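Local coordinates for protein lipoteichoic acid primase (Listeria monocytogenes, PDB 4UOP) that belongs to the sulfatase family, forming the extracellular catalytic part of the protein named lipoteichoic acid primase, and holds a magnesium ion at its metal site, at residues D276-F281 with F319-P324; E338-P343 with F359-L364. All coordinates share one frame; numbering follows the deposited sequence.

In the fold
Contact 1 lies within the large mixed sheet of the sulfatase-like fold and is complete before contact 2 begins; their centres are about 15 Å apart. Strand 277-283 is paired on one side with strand 59-65 and on the other with strand 319-322. It runs on to D284 and H285, which bind the magnesium ion with E66 and T108, so contact 1 probably forms part of the framework behind the metal site. Contact 2 fastens the first part of helix 341-348 to the loop leading toward strand 371-373. That helix packs on the sheet, and the contacts meet where F319 CE1 approaches I341 CG1 (3.9 Å) and F319 CE2 approaches I363 CD1 (4.2 Å).

Contact 1: residues D276-F281 with F319-P324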
ATOM      1  N   ASP B 276     -11.095  -2.479 -39.180  1.00 21.54           N
ATOM      2  CA  ASP B 276     -11.136  -1.034 -39.062  1.00 23.57           C
ATOM      3  C   ASP B 276     -10.742  -0.529 -37.670  1.00 22.01           C
ATOM      4  O   ASP B 276     -11.080   0.606 -37.310  1.00 20.59           O
ATOM      5  CB  ASP B 276     -12.550  -0.537 -39.402  1.00 27.74           C
ATOM      6  CG  ASP B 276     -12.645   0.114 -40.787  1.00 35.29           C
ATOM      7  OD1 ASP B 276     -11.694  -0.014 -41.609  1.00 40.01           O
ATOM      8  OD2 ASP B 276     -13.690   0.768 -41.044  1.00 39.10           O
ATOM      9  N   SER B 277     -10.000  -1.339 -36.910  1.00 20.23           N
ATOM     10  CA  SER B 277      -9.693  -1.024 -35.512  1.00 19.38           C
ATOM     11  C   SER B 277      -8.295  -1.457 -35.098  1.00 19.02           C
ATOM     12  O   SER B 277      -7.818  -2.512 -35.516  1.00 19.99           O
ATOM     13  CB  SER B 277     -10.688  -1.728 -34.570  1.00 20.07           C
ATOM     14  OG  SER B 277     -12.010  -1.340 -34.831  1.00 20.06           O
ATOM     15  N   VAL B 278      -7.655  -0.641 -34.260  1.00 18.16           N
ATOM     16  CA  VAL B 278      -6.508  -1.063 -33.476  1.00 18.30           C
ATOM     17  C   VAL B 278      -7.099  -1.826 -32.302  1.00 18.37           C
ATOM     18  O   VAL B 278      -8.043  -1.355 -31.663  1.00 16.82           O
ATOM     19  CB  VAL B 278      -5.711   0.141 -32.956  1.00 19.12           C
ATOM     20  CG1 VAL B 278      -4.576  -0.296 -32.042  1.00 19.59           C
ATOM     21  CG2 VAL B 278      -5.178   0.961 -34.129  1.00 19.41           C
ATOM     22  N   VAL B 279      -6.564  -3.006 -32.042  1.00 17.88           N
ATOM     23  CA  VAL B 279      -7.013  -3.801 -30.912  1.00 18.17           C
ATOM     24  C   VAL B 279      -5.811  -4.204 -30.062  1.00 17.47           C
ATOM     25  O   VAL B 279      -4.800  -4.689 -30.592  1.00 18.55           O
ATOM     26  CB  VAL B 279      -7.804  -5.034 -31.370  1.00 18.27           C
ATOM     27  CG1 VAL B 279      -8.311  -5.787 -30.159  1.00 19.31           C
ATOM     28  CG2 VAL B 279      -8.978  -4.633 -32.256  1.00 19.02           C
ATOM     29  N   VAL B 280      -5.910  -3.939 -28.760  1.00 16.89           N
ATOM     30  CA  VAL B 280      -4.863  -4.227 -27.792  1.00 16.72           C
ATOM     31  C   VAL B 280      -5.451  -5.137 -26.706  1.00 16.75           C
ATOM     32  O   VAL B 280      -6.546  -4.859 -26.197  1.00 15.83           O
ATOM     33  CB  VAL B 280      -4.345  -2.956 -27.107  1.00 18.12           C
ATOM     34  CG1 VAL B 280      -3.175  -3.269 -26.194  1.00 18.16           C
ATOM     35  CG2 VAL B 280      -3.956  -1.916 -28.145  1.00 18.46           C
ATOM     36  N   PHE B 281      -4.722  -6.195 -26.374  1.00 16.58           N
ATOM     37  CA  PHE B 281      -5.082  -7.073 -25.271  1.00 17.97           C
ATOM     38  C   PHE B 281      -3.915  -7.123 -24.314  1.00 16.37           C
ATOM     39  O   PHE B 281      -2.782  -7.324 -24.744  1.00 16.67           O
ATOM     40  CB  PHE B 281      -5.347  -8.500 -25.753  1.00 19.98           C
ATOM     41  CG  PHE B 281      -6.381  -8.611 -26.831  1.00 22.85           C
ATOM     42  CD1 PHE B 281      -7.584  -7.939 -26.734  1.00 24.75           C
ATOM     43  CD2 PHE B 281      -6.167  -9.426 -27.929  1.00 27.32           C
ATOM     44  CE1 PHE B 281      -8.542  -8.046 -27.726  1.00 26.58           C
ATOM     45  CE2 PHE B 281      -7.129  -9.533 -28.935  1.00 28.32           C
ATOM     46  CZ  PHE B 281      -8.314  -8.857 -28.823  1.00 26.20           C
ATOM     47  N   PHE B 319       0.683  -9.293 -23.802  1.00 17.16           N
ATOM     48  CA  PHE B 319       0.462  -8.066 -24.547  1.00 17.44           C
ATOM     49  C   PHE B 319       0.401  -8.385 -26.029  1.00 16.58           C
ATOM     50  O   PHE B 319       1.343  -8.962 -26.581  1.00 17.64           O
ATOM     51  CB  PHE B 319       1.573  -7.055 -24.282  1.00 17.53           C
ATOM     52  CG  PHE B 319       1.421  -5.774 -25.053  1.00 18.59           C
ATOM     53  CD1 PHE B 319       0.570  -4.779 -24.611  1.00 18.49           C
ATOM     54  CD2 PHE B 319       2.093  -5.587 -26.252  1.00 19.17           C
ATOM     55  CE1 PHE B 319       0.415  -3.604 -25.332  1.00 18.89           C
ATOM     56  CE2 PHE B 319       1.932  -4.425 -26.978  1.00 20.11           C
ATOM     57  CZ  PHE B 319       1.092  -3.432 -26.526  1.00 19.31           C
ATOM     58  N   PHE B 320      -0.713  -8.033 -26.655  1.00 16.10           N
ATOM     59  CA  PHE B 320      -0.949  -8.291 -28.072  1.00 16.79           C
ATOM     60  C   PHE B 320      -1.509  -7.039 -28.703  1.00 17.16           C
ATOM     61  O   PHE B 320      -2.397  -6.384 -28.140  1.00 16.08           O
ATOM     62  CB  PHE B 320      -1.945  -9.448 -28.264  1.00 17.50           C
ATOM     63  CG  PHE B 320      -1.430 -10.775 -27.803  1.00 18.44           C
ATOM     64  CD1 PHE B 320      -1.451 -11.112 -26.463  1.00 19.51           C
ATOM     65  CD2 PHE B 320      -0.910 -11.694 -28.709  1.00 20.33           C
ATOM     66  CE1 PHE B 320      -0.951 -12.334 -26.032  1.00 19.65           C
ATOM     67  CE2 PHE B 320      -0.431 -12.920 -28.289  1.00 20.90           C
ATOM     68  CZ  PHE B 320      -0.428 -13.232 -26.946  1.00 20.84           C
ATOM     69  N   LEU B 321      -1.003  -6.704 -29.884  1.00 17.91           N
ATOM     70  CA  LEU B 321      -1.455  -5.545 -30.606  1.00 19.37           C
ATOM     71  C   LEU B 321      -1.746  -5.896 -32.051  1.00 19.09           C
ATOM     72  O   LEU B 321      -0.912  -6.490 -32.745  1.00 18.41           O
ATOM     73  CB  LEU B 321      -0.416  -4.425 -30.534  1.00 22.25           C
ATOM     74  CG  LEU B 321      -0.919  -3.149 -31.240  1.00 26.05           C
ATOM     75  CD1 LEU B 321      -0.860  -1.918 -30.345  1.00 28.55           C
ATOM     76  CD2 LEU B 321      -0.124  -2.941 -32.510  1.00 27.12           C
ATOM     77  N   HIS B 322      -2.939  -5.517 -32.487  1.00 19.42           N
ATOM     78  CA  HIS B 322      -3.386  -5.693 -33.863  1.00 20.79           C
ATOM     79  C   HIS B 322      -3.688  -4.326 -34.453  1.00 21.26           C
ATOM     80  O   HIS B 322      -4.218  -3.450 -33.764  1.00 19.55           O
ATOM     81  CB  HIS B 322      -4.644  -6.565 -33.892  1.00 22.14           C
ATOM     82  CG  HIS B 322      -5.558  -6.300 -35.055  1.00 24.35           C
ATOM     83  ND1 HIS B 322      -5.393  -6.906 -36.284  1.00 25.57           N
ATOM     84  CD2 HIS B 322      -6.644  -5.501 -35.176  1.00 24.37           C
ATOM     85  CE1 HIS B 322      -6.325  -6.475 -37.115  1.00 26.33           C
ATOM     86  NE2 HIS B 322      -7.099  -5.622 -36.467  1.00 26.95           N
ATOM     87  N   TYR B 323      -3.342  -4.135 -35.723  1.00 21.92           N
ATOM     88  CA  TYR B 323      -3.906  -3.019 -36.478  1.00 23.09           C
ATOM     89  C   TYR B 323      -4.082  -3.424 -37.925  1.00 22.72           C
ATOM     90  O   TYR B 323      -3.333  -4.277 -38.422  1.00 23.00           O
ATOM     91  CB  TYR B 323      -3.081  -1.731 -36.323  1.00 24.59           C
ATOM     92  CG  TYR B 323      -1.681  -1.761 -36.887  1.00 27.62           C
ATOM     93  CD1 TYR B 323      -1.432  -1.444 -38.223  1.00 31.46           C
ATOM     94  CD2 TYR B 323      -0.594  -2.056 -36.076  1.00 29.36           C
ATOM     95  CE1 TYR B 323      -0.133  -1.451 -38.735  1.00 32.75           C
ATOM     96  CE2 TYR B 323       0.698  -2.069 -36.574  1.00 31.00           C
ATOM     97  CZ  TYR B 323       0.927  -1.759 -37.898  1.00 32.99           C
ATOM     98  OH  TYR B 323       2.223  -1.788 -38.371  1.00 34.88           O
ATOM     99  N   PRO B 324      -5.070  -2.831 -38.600  1.00 23.50           N
ATOM    100  CA  PRO B 324      -5.350  -3.251 -39.981  1.00 25.00           C
ATOM    101  C   PRO B 324      -4.171  -3.021 -40.934  1.00 26.85           C
ATOM    102  O   PRO B 324      -3.543  -1.959 -40.902  1.00 28.55           O
ATOM    103  CB  PRO B 324      -6.540  -2.378 -40.388  1.00 25.09           C
ATOM    104  CG  PRO B 324      -7.125  -1.886 -39.105  1.00 25.56           C
ATOM    105  CD  PRO B 324      -5.959  -1.735 -38.172  1.00 24.48           C
TER
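An antiparallel beta ladder in the large mixed sheet of the sulfatase-like fold joins V279 and F281 of D276-F281 to H322 and F320 of F319-P324. V279 and H322 form one hydrogen-bonded pair, with H322 N giving its hydrogen to V279 O at 2.8 Å. F281 and F320 form the next, and V280 stands opposite L321 in the non-hydrogen-bonded pair between them. Here V280 CA approaches F320 O at 3.3 Å, a CA-H...O contact to the same oxygen that accepts the F281 N-H.

One face of the ladder carries V280, L321 and F319, which pack against helix 341-348. Beta-branched V280 suits an extended strand because it spreads two methyls over two neighbours: CG1 meets F319 CE1 at 3.7 Å, while CG2 touches L321 CD1 at 3.8 Å. With F319 CG anti to the backbone N (chi1 179°), the ring swings back to reach that valine. The other face carries F281 and F320, whose bulky rings pack against helix 84-89.

Beyond the V279-H322 bridge the contact continues to P324, which has no N-H to offer S277 O and lays CD 3.3 Å from it instead. The ring of H322, the last paired residue of its strand, stacks on W274, and its NE2 is hydrogen-bonded to W274 O; on the same ring, CD2 lies 3.2 Å from S277 O and 3.8 Å from V279 CG2.

Contact 2: residues E338-P343 with F359-L364; sequences EIDIMP and FGTDIL
D340 reaches across to T361 and I363, and its side-chain atoms divide their contacts between the two. CB rests 3.6 Å from I363 CG2, an apolar touch at the root of a polar side chain, and also faces T361 O. From there CG turns to the side of the backbone N, anti to the carbonyl carbon (chi1 -59°), which carries the carboxylate to the loop backbone. OD1 accepts the T361 N-H at 2.7 Å, with an angle of 156° at the hydrogen; the donor comes to the anti side of OD1, 22° out of the carboxylate plane. The other oxygen, OD2, accepts from G337 N, so the buried acid has a backbone partner at each tip and its rotation is probably fixed. An aspartate is well suited here, being short enough to link two backbones closely.

D340 lies close to the beginning of helix 341-348, and F359-L364 belongs to the irregular loop that returns past this part of the helix. Lacking a side chain, G360 can bring its CA within 3.4 Å of I339 O in a CA-H...O contact. P343 lays its ring along the peptide joining G360 to T361, with CG 3.6 Å from T361 N. Proline is at home near the beginning of a helix, where its missing N-H costs little. Further along, D362 closes an Asx turn: its OD1 takes the L364 N-H at 3.1 Å from above the carboxylate plane, while its OD2 is hydrogen-bonded to N365 ND2.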
ATOM      1  N   GLU B 338       2.566  -1.219 -18.538  1.00 17.99           N
ATOM      2  CA  GLU B 338       1.243  -0.659 -18.778  1.00 18.30           C
ATOM      3  C   GLU B 338       1.288   0.863 -19.034  1.00 17.83           C
ATOM      4  O   GLU B 338       0.531   1.358 -19.839  1.00 17.00           O
ATOM      5  CB  GLU B 338       0.285  -1.018 -17.653  1.00 18.41           C
ATOM      6  CG  GLU B 338      -0.217  -2.451 -17.810  1.00 18.59           C
ATOM      7  CD  GLU B 338      -0.651  -3.122 -16.522  1.00 19.64           C
ATOM      8  OE1 GLU B 338      -0.104  -2.822 -15.430  1.00 19.43           O
ATOM      9  OE2 GLU B 338      -1.525  -4.003 -16.627  1.00 18.80           O
ATOM     10  N   ILE B 339       2.186   1.569 -18.373  1.00 19.14           N
ATOM     11  CA  ILE B 339       2.333   3.011 -18.639  1.00 21.61           C
ATOM     12  C   ILE B 339       2.717   3.361 -20.076  1.00 20.16           C
ATOM     13  O   ILE B 339       2.579   4.523 -20.486  1.00 21.26           O
ATOM     14  CB  ILE B 339       3.355   3.682 -17.703  1.00 24.36           C
ATOM     15  CG1 ILE B 339       4.722   2.999 -17.804  1.00 26.11           C
ATOM     16  CG2 ILE B 339       2.830   3.709 -16.283  1.00 26.54           C
ATOM     17  CD1 ILE B 339       5.843   3.846 -17.253  1.00 28.97           C
ATOM     18  N   ASP B 340       3.248   2.393 -20.818  1.00 19.44           N
ATOM     19  CA  ASP B 340       3.691   2.608 -22.199  1.00 19.73           C
ATOM     20  C   ASP B 340       2.601   2.438 -23.258  1.00 19.35           C
ATOM     21  O   ASP B 340       2.821   2.729 -24.428  1.00 18.07           O
ATOM     22  CB  ASP B 340       4.858   1.670 -22.517  1.00 20.77           C
ATOM     23  CG  ASP B 340       6.048   1.874 -21.574  1.00 22.77           C
ATOM     24  OD1 ASP B 340       6.437   3.055 -21.376  1.00 24.81           O
ATOM     25  OD2 ASP B 340       6.566   0.876 -21.007  1.00 22.58           O
ATOM     26  N   ILE B 341       1.423   1.943 -22.861  1.00 17.86           N
ATOM     27  CA  ILE B 341       0.387   1.669 -23.849  1.00 18.11           C
ATOM     28  C   ILE B 341      -0.098   2.945 -24.553  1.00 19.07           C
ATOM     29  O   ILE B 341      -0.233   2.949 -25.780  1.00 19.29           O
ATOM     30  CB  ILE B 341      -0.773   0.838 -23.255  1.00 17.82           C
ATOM     31  CG1 ILE B 341      -0.249  -0.570 -22.938  1.00 18.81           C
ATOM     32  CG2 ILE B 341      -1.933   0.790 -24.239  1.00 18.66           C
ATOM     33  CD1 ILE B 341      -1.240  -1.507 -22.244  1.00 17.95           C
ATOM     34  N   MET B 342      -0.300   4.035 -23.812  1.00 19.10           N
ATOM     35  CA  MET B 342      -0.822   5.276 -24.429  1.00 19.71           C
ATOM     36  C   MET B 342       0.114   5.848 -25.510  1.00 19.25           C
ATOM     37  O   MET B 342      -0.315   6.025 -26.648  1.00 17.91           O
ATOM     38  CB  MET B 342      -1.134   6.342 -23.384  1.00 20.10           C
ATOM     39  CG  MET B 342      -1.565   7.651 -24.015  1.00 23.11           C
ATOM     40  SD  MET B 342      -2.013   8.924 -22.844  1.00 27.04           S
ATOM     41  CE  MET B 342      -2.334  10.261 -23.998  1.00 27.49           C
ATOM     42  N   PRO B 343       1.388   6.120 -25.169  1.00 19.67           N
ATOM     43  CA  PRO B 343       2.255   6.662 -26.229  1.00 20.35           C
ATOM     44  C   PRO B 343       2.415   5.725 -27.437  1.00 20.09           C
ATOM     45  O   PRO B 343       2.509   6.199 -28.569  1.00 19.90           O
ATOM     46  CB  PRO B 343       3.591   6.916 -25.516  1.00 20.60           C
ATOM     47  CG  PRO B 343       3.517   6.115 -24.247  1.00 20.56           C
ATOM     48  CD  PRO B 343       2.078   6.077 -23.868  1.00 20.07           C
ATOM     49  N   PHE B 359       4.825   9.513 -18.867  1.00 23.12           N
ATOM     50  CA  PHE B 359       5.978   8.846 -18.277  1.00 22.69           C
ATOM     51  C   PHE B 359       6.308   7.563 -19.016  1.00 22.21           C
ATOM     52  O   PHE B 359       7.399   7.034 -18.879  1.00 22.35           O
ATOM     53  CB  PHE B 359       5.751   8.595 -16.795  1.00 22.98           C
ATOM     54  CG  PHE B 359       5.782   9.853 -15.992  1.00 23.47           C
ATOM     55  CD1 PHE B 359       4.670  10.680 -15.936  1.00 24.24           C
ATOM     56  CD2 PHE B 359       6.954  10.263 -15.375  1.00 23.78           C
ATOM     57  CE1 PHE B 359       4.716  11.877 -15.229  1.00 24.43           C
ATOM     58  CE2 PHE B 359       7.005  11.458 -14.666  1.00 24.35           C
ATOM     59  CZ  PHE B 359       5.886  12.264 -14.600  1.00 23.67           C
ATOM     60  N   GLY B 360       5.363   7.079 -19.807  1.00 22.43           N
ATOM     61  CA  GLY B 360       5.613   5.945 -20.692  1.00 21.69           C
ATOM     62  C   GLY B 360       6.307   6.362 -21.961  1.00 22.09           C
ATOM     63  O   GLY B 360       6.459   7.566 -22.232  1.00 22.46           O
ATOM     64  N   THR B 361       6.702   5.363 -22.740  1.00 19.94           N
ATOM     65  CA  THR B 361       7.442   5.516 -23.977  1.00 21.39           C
ATOM     66  C   THR B 361       6.775   4.700 -25.095  1.00 21.05           C
ATOM     67  O   THR B 361       6.230   3.623 -24.853  1.00 21.30           O
ATOM     68  CB  THR B 361       8.891   5.015 -23.772  1.00 23.13           C
ATOM     69  OG1 THR B 361       9.482   5.727 -22.676  1.00 22.83           O
ATOM     70  CG2 THR B 361       9.737   5.200 -25.007  1.00 25.95           C
ATOM     71  N   ASP B 362       6.838   5.214 -26.311  1.00 19.55           N
ATOM     72  CA  ASP B 362       6.391   4.502 -27.497  1.00 20.57           C
ATOM     73  C   ASP B 362       7.308   3.297 -27.706  1.00 21.13           C
ATOM     74  O   ASP B 362       8.448   3.418 -28.141  1.00 20.60           O
ATOM     75  CB  ASP B 362       6.396   5.445 -28.698  1.00 20.93           C
ATOM     76  CG  ASP B 362       6.063   4.763 -30.009  1.00 21.48           C
ATOM     77  OD1 ASP B 362       5.760   3.547 -30.041  1.00 20.71           O
ATOM     78  OD2 ASP B 362       6.101   5.467 -31.040  1.00 21.08           O
ATOM     79  N   ILE B 363       6.799   2.102 -27.415  1.00 21.04           N
ATOM     80  CA  ILE B 363       7.674   0.945 -27.429  1.00 21.22           C
ATOM     81  C   ILE B 363       8.052   0.476 -28.838  1.00 20.11           C
ATOM     82  O   ILE B 363       8.999  -0.283 -28.987  1.00 20.70           O
ATOM     83  CB  ILE B 363       7.106  -0.229 -26.612  1.00 23.05           C
ATOM     84  CG1 ILE B 363       5.881  -0.832 -27.262  1.00 24.50           C
ATOM     85  CG2 ILE B 363       6.807   0.217 -25.177  1.00 24.19           C
ATOM     86  CD1 ILE B 363       5.530  -2.187 -26.659  1.00 26.20           C
ATOM     87  N   LEU B 364       7.330   0.917 -29.860  1.00 19.90           N
ATOM     88  CA  LEU B 364       7.679   0.526 -31.228  1.00 20.93           C
ATOM     89  C   LEU B 364       8.730   1.451 -31.849  1.00 20.87           C
ATOM     90  O   LEU B 364       9.161   1.222 -32.982  1.00 22.00           O
ATOM     91  CB  LEU B 364       6.436   0.469 -32.110  1.00 20.66           C
ATOM     92  CG  LEU B 364       5.331  -0.492 -31.644  1.00 21.31           C
ATOM     93  CD1 LEU B 364       4.165  -0.442 -32.604  1.00 21.25           C
ATOM     94  CD2 LEU B 364       5.866  -1.897 -31.508  1.00 22.99           C
TER